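Local structure of cortical-lytic enzyme (Bacillus cereus, 4S3J) at residues 59-63 and 64-68; 15-18 and 19-23. The protein acts as an N-acetylglucosaminidase that degrades partially broken-down cortex peptidoglycan of the spore during germination, recognising muramic acid delta-lactam residues. One frame throughout, in Å; residues are numbered along the deposited sequence.

Contact 1: residues 59-63 and 64-68; sequences PGDSL and YRISQ
The side chains of Asp61 and Arg65 meet at about a right angle, the carboxylate and guanidinium planes turned 28° apart. OD1 of Asp61 lies near the guanidinium plane, at its edge, and forms a long salt bridge of 3.8 Å with Arg65 NE. A water in the guanidinium plane closes the gap, donating to Asp61 OD1 (2.5 Å) and accepting from Arg65 NE. The arginine chain runs extended from CG to NE, with CG opposite the backbone N (chi1 179°), and this carries the guanidinium beyond the carboxylate to helix 387-400, where NH1 bonds Ser392 OG. OD2 of Asp61 is held by Tyr55 OH and Gln58 N.

In this second LysM domain the loop enters helix 63-70 at Ser62, the N-cap. Its OG sits between backbone N and carbonyl carbon (chi1 63°) and takes the amide of Arg65 at 3.0 Å from OG to N. One residue on, Ile66 N donates a hydrogen bond to Ser62 O (3.0 Å). The isoleucine also sets CG1 against that oxygen, 3.2 Å from Ser62 O, and crosses Asp61 nearly perpendicularly, with CG1 3.9 Å from Asp61 CG. Ile66 and Leu63 pack on Leu95 of strand 94-96 and on helix 74-80, while the Tyr64 hydroxyl hydrogen-bonds Glu399 of helix 387-400.

Contact 2: residues 15-18 and 19-23; sequences YSLA and SKYGS
The aromatic ring of Tyr21 meets the preceding turn of its helix through CE2 and CD2: Leu17 CD2 lies 3.9 Å from Tyr21 CE2. Leu17 O also comes obliquely to the ring, 3.3 Å from Tyr21 CD2. One ring face is covered from within the same turn by Lys20, whose CG stands 4.1 Å above the plane and over its centre, the rest of the lysine chain running on extended. Leu17 and Tyr21 lie side by side; both place CG beside the backbone N, away from the carbonyl carbon (chi1 -74° and -66°), and this shared first torsion sends the two side chains the same way from successive turns, bringing CD2 to CE2. Together they pack on strand 45-49, Leu17 against Leu46 and Tyr21 against Val48, and Leu17 also meets Ile28 of helix 25-31.

Residues 15-21 belong to helix 14-21, the first helix of the N-terminal LysM domain, a fold in which two helices pack on one side of a two-stranded antiparallel sheet. Its i to i+4 bonds join Ser19 N to Tyr15 O, Lys20 N to Ser16 O and Tyr21 N to Leu17 O. Past Tyr21, Gly22 is the first residue to leave helical geometry, with a positive phi of 70°. Ser23 N then donates to Ala18 O at 2.8 Å, in the carbonyl plane and on a lone pair, an i+5 to i (6→1) bond. The methyl of Ala18 lies 3.7 Å from Ser23 O and also packs against Pro25 and Ile28 of helix 25-31.

The two contacts sit in successive LysM domains and involve the corresponding first helix of each: contact 1 covers the N-cap and first turns of helix 63-70, contact 2 nearly all of helix 14-21 and its exit. Their centres are about 23 Å apart, and their nearest atoms about 9 Å, so they do not touch. Both lie on the same side of the chain's centre, about 22 Å and 31 Å from it respectively, and away from Glu220, the probable proton donor of the glycosidase barrel. Contact 1 also abuts that catalytic domain, through helix 387-400, whereas the packing partners named for contact 2 belong to its own LysM region.

Contact 1: residues 59-63 and 64-68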
# COMPACT_ATOMS: atom_id res chain seq x y z
N PRO A 59 21.00 8.39 -8.00
CA PRO A 59 21.83 7.44 -7.24
C PRO A 59 21.24 6.04 -7.18
O PRO A 59 20.05 5.84 -6.87
CB PRO A 59 21.89 8.07 -5.84
CG PRO A 59 21.62 9.54 -6.07
CD PRO A 59 20.73 9.64 -7.26
N GLY A 60 22.09 5.05 -7.48
CA GLY A 60 21.71 3.65 -7.46
C GLY A 60 21.01 3.13 -8.71
O GLY A 60 20.73 1.93 -8.82
N ASP A 61 20.74 4.00 -9.68
CA ASP A 61 20.07 3.57 -10.90
C ASP A 61 20.90 2.56 -11.68
O ASP A 61 22.13 2.57 -11.66
CB ASP A 61 19.81 4.76 -11.83
CG ASP A 61 18.45 5.41 -11.63
OD1 ASP A 61 17.52 4.78 -11.06
OD2 ASP A 61 18.31 6.57 -12.06
N SER A 62 20.18 1.72 -12.42
CA SER A 62 20.74 0.84 -13.42
C SER A 62 19.86 0.96 -14.64
O SER A 62 18.72 1.43 -14.54
CB SER A 62 20.77 -0.60 -12.92
OG SER A 62 19.44 -1.07 -12.68
N LEU A 63 20.36 0.54 -15.80
CA LEU A 63 19.52 0.55 -16.98
C LEU A 63 18.35 -0.39 -16.79
O LEU A 63 17.25 -0.09 -17.20
CB LEU A 63 20.32 0.18 -18.23
CG LEU A 63 21.30 1.22 -18.77
CD1 LEU A 63 22.01 0.66 -20.00
CD2 LEU A 63 20.60 2.54 -19.13
N TYR A 64 18.59 -1.51 -16.13
CA TYR A 64 17.51 -2.43 -15.83
C TYR A 64 16.39 -1.74 -15.02
O TYR A 64 15.20 -1.85 -15.38
CB TYR A 64 18.04 -3.65 -15.06
CG TYR A 64 16.93 -4.58 -14.66
CD1 TYR A 64 16.37 -5.46 -15.57
CD2 TYR A 64 16.42 -4.55 -13.37
CE1 TYR A 64 15.33 -6.30 -15.19
CE2 TYR A 64 15.40 -5.38 -12.99
CZ TYR A 64 14.86 -6.25 -13.90
OH TYR A 64 13.83 -7.07 -13.49
N ARG A 65 16.74 -1.03 -13.96
CA ARG A 65 15.73 -0.36 -13.13
C ARG A 65 14.96 0.67 -13.94
O ARG A 65 13.74 0.76 -13.86
CB ARG A 65 16.36 0.31 -11.90
CG ARG A 65 15.32 1.04 -11.04
CD ARG A 65 15.96 1.82 -9.89
NE ARG A 65 14.98 2.63 -9.15
CZ ARG A 65 14.23 2.16 -8.14
NH1 ARG A 65 14.35 0.90 -7.77
NH2 ARG A 65 13.37 2.97 -7.51
N ILE A 66 15.68 1.48 -14.70
CA ILE A 66 15.03 2.54 -15.45
C ILE A 66 14.07 1.96 -16.49
O ILE A 66 12.98 2.51 -16.73
CB ILE A 66 16.10 3.44 -16.12
CG1 ILE A 66 16.96 4.11 -15.04
CG2 ILE A 66 15.46 4.47 -17.06
CD1 ILE A 66 18.29 4.66 -15.56
N SER A 67 14.46 0.86 -17.13
CA SER A 67 13.59 0.18 -18.10
C SER A 67 12.34 -0.36 -17.40
O SER A 67 11.25 -0.27 -17.96
CB SER A 67 14.36 -0.91 -18.84
OG SER A 67 14.70 -2.01 -18.02
N GLN A 68 12.49 -0.91 -16.20
CA GLN A 68 11.32 -1.38 -15.47
C GLN A 68 10.41 -0.22 -15.12
O GLN A 68 9.20 -0.28 -15.30
CB GLN A 68 11.72 -2.12 -14.18
CG GLN A 68 12.32 -3.49 -14.39
CD GLN A 68 11.35 -4.46 -15.07
OE1 GLN A 68 10.20 -4.59 -14.65
NE2 GLN A 68 11.79 -5.11 -16.14
O HOH W 1 15.29 5.53 -10.14
O HOH W 2 14.39 4.25 -11.95

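Contact 2: residues 15-18 and 19-23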
# COMPACT_ATOMS: atom_id res chain seq x y z
N TYR A 15 12.86 26.67 -6.34
CA TYR A 15 13.24 27.65 -7.36
C TYR A 15 14.45 27.17 -8.17
O TYR A 15 14.43 27.19 -9.41
CB TYR A 15 13.55 28.98 -6.67
CG TYR A 15 12.35 29.55 -5.95
CD1 TYR A 15 11.35 30.26 -6.63
CD2 TYR A 15 12.16 29.32 -4.60
CE1 TYR A 15 10.24 30.74 -5.96
CE2 TYR A 15 11.07 29.78 -3.93
CZ TYR A 15 10.10 30.49 -4.61
OH TYR A 15 9.01 30.96 -3.91
N SER A 16 15.49 26.70 -7.47
CA SER A 16 16.68 26.27 -8.17
C SER A 16 16.42 25.00 -8.98
O SER A 16 16.92 24.88 -10.10
CB SER A 16 17.87 26.10 -7.20
OG SER A 16 17.73 25.00 -6.32
N LEU A 17 15.60 24.07 -8.46
CA LEU A 17 15.26 22.87 -9.19
C LEU A 17 14.43 23.18 -10.42
O LEU A 17 14.65 22.60 -11.46
CB LEU A 17 14.53 21.87 -8.29
CG LEU A 17 15.42 21.18 -7.27
CD1 LEU A 17 14.55 20.40 -6.30
CD2 LEU A 17 16.44 20.26 -7.93
N ALA A 18 13.48 24.10 -10.30
CA ALA A 18 12.69 24.52 -11.46
C ALA A 18 13.62 25.13 -12.51
O ALA A 18 13.44 24.89 -13.71
CB ALA A 18 11.62 25.52 -11.04
N SER A 19 14.59 25.93 -12.07
CA SER A 19 15.51 26.60 -13.00
C SER A 19 16.40 25.56 -13.68
O SER A 19 16.61 25.60 -14.90
CB SER A 19 16.36 27.66 -12.28
OG SER A 19 17.32 28.22 -13.17
N LYS A 20 16.86 24.59 -12.90
CA LYS A 20 17.76 23.56 -13.42
C LYS A 20 17.08 22.71 -14.48
O LYS A 20 17.69 22.39 -15.51
CB LYS A 20 18.23 22.65 -12.28
CG LYS A 20 19.21 21.58 -12.72
CD LYS A 20 19.74 20.81 -11.52
CE LYS A 20 20.58 19.63 -11.96
NZ LYS A 20 21.13 18.91 -10.78
N TYR A 21 15.84 22.32 -14.23
CA TYR A 21 15.15 21.39 -15.11
C TYR A 21 14.15 22.09 -16.06
O TYR A 21 13.43 21.43 -16.82
CB TYR A 21 14.45 20.32 -14.29
CG TYR A 21 15.44 19.43 -13.56
CD1 TYR A 21 16.21 18.51 -14.26
CD2 TYR A 21 15.58 19.47 -12.17
CE1 TYR A 21 17.13 17.70 -13.63
CE2 TYR A 21 16.49 18.63 -11.52
CZ TYR A 21 17.26 17.75 -12.25
OH TYR A 21 18.17 16.95 -11.62
N GLY A 22 14.09 23.41 -16.01
CA GLY A 22 13.22 24.17 -16.90
C GLY A 22 11.73 24.03 -16.63
O GLY A 22 10.90 24.16 -17.53
N SER A 23 11.40 23.78 -15.36
CA SER A 23 10.03 23.64 -14.88
C SER A 23 9.57 24.91 -14.18
O SER A 23 10.13 25.99 -14.42
CB SER A 23 9.94 22.45 -13.92
OG SER A 23 8.58 22.12 -13.62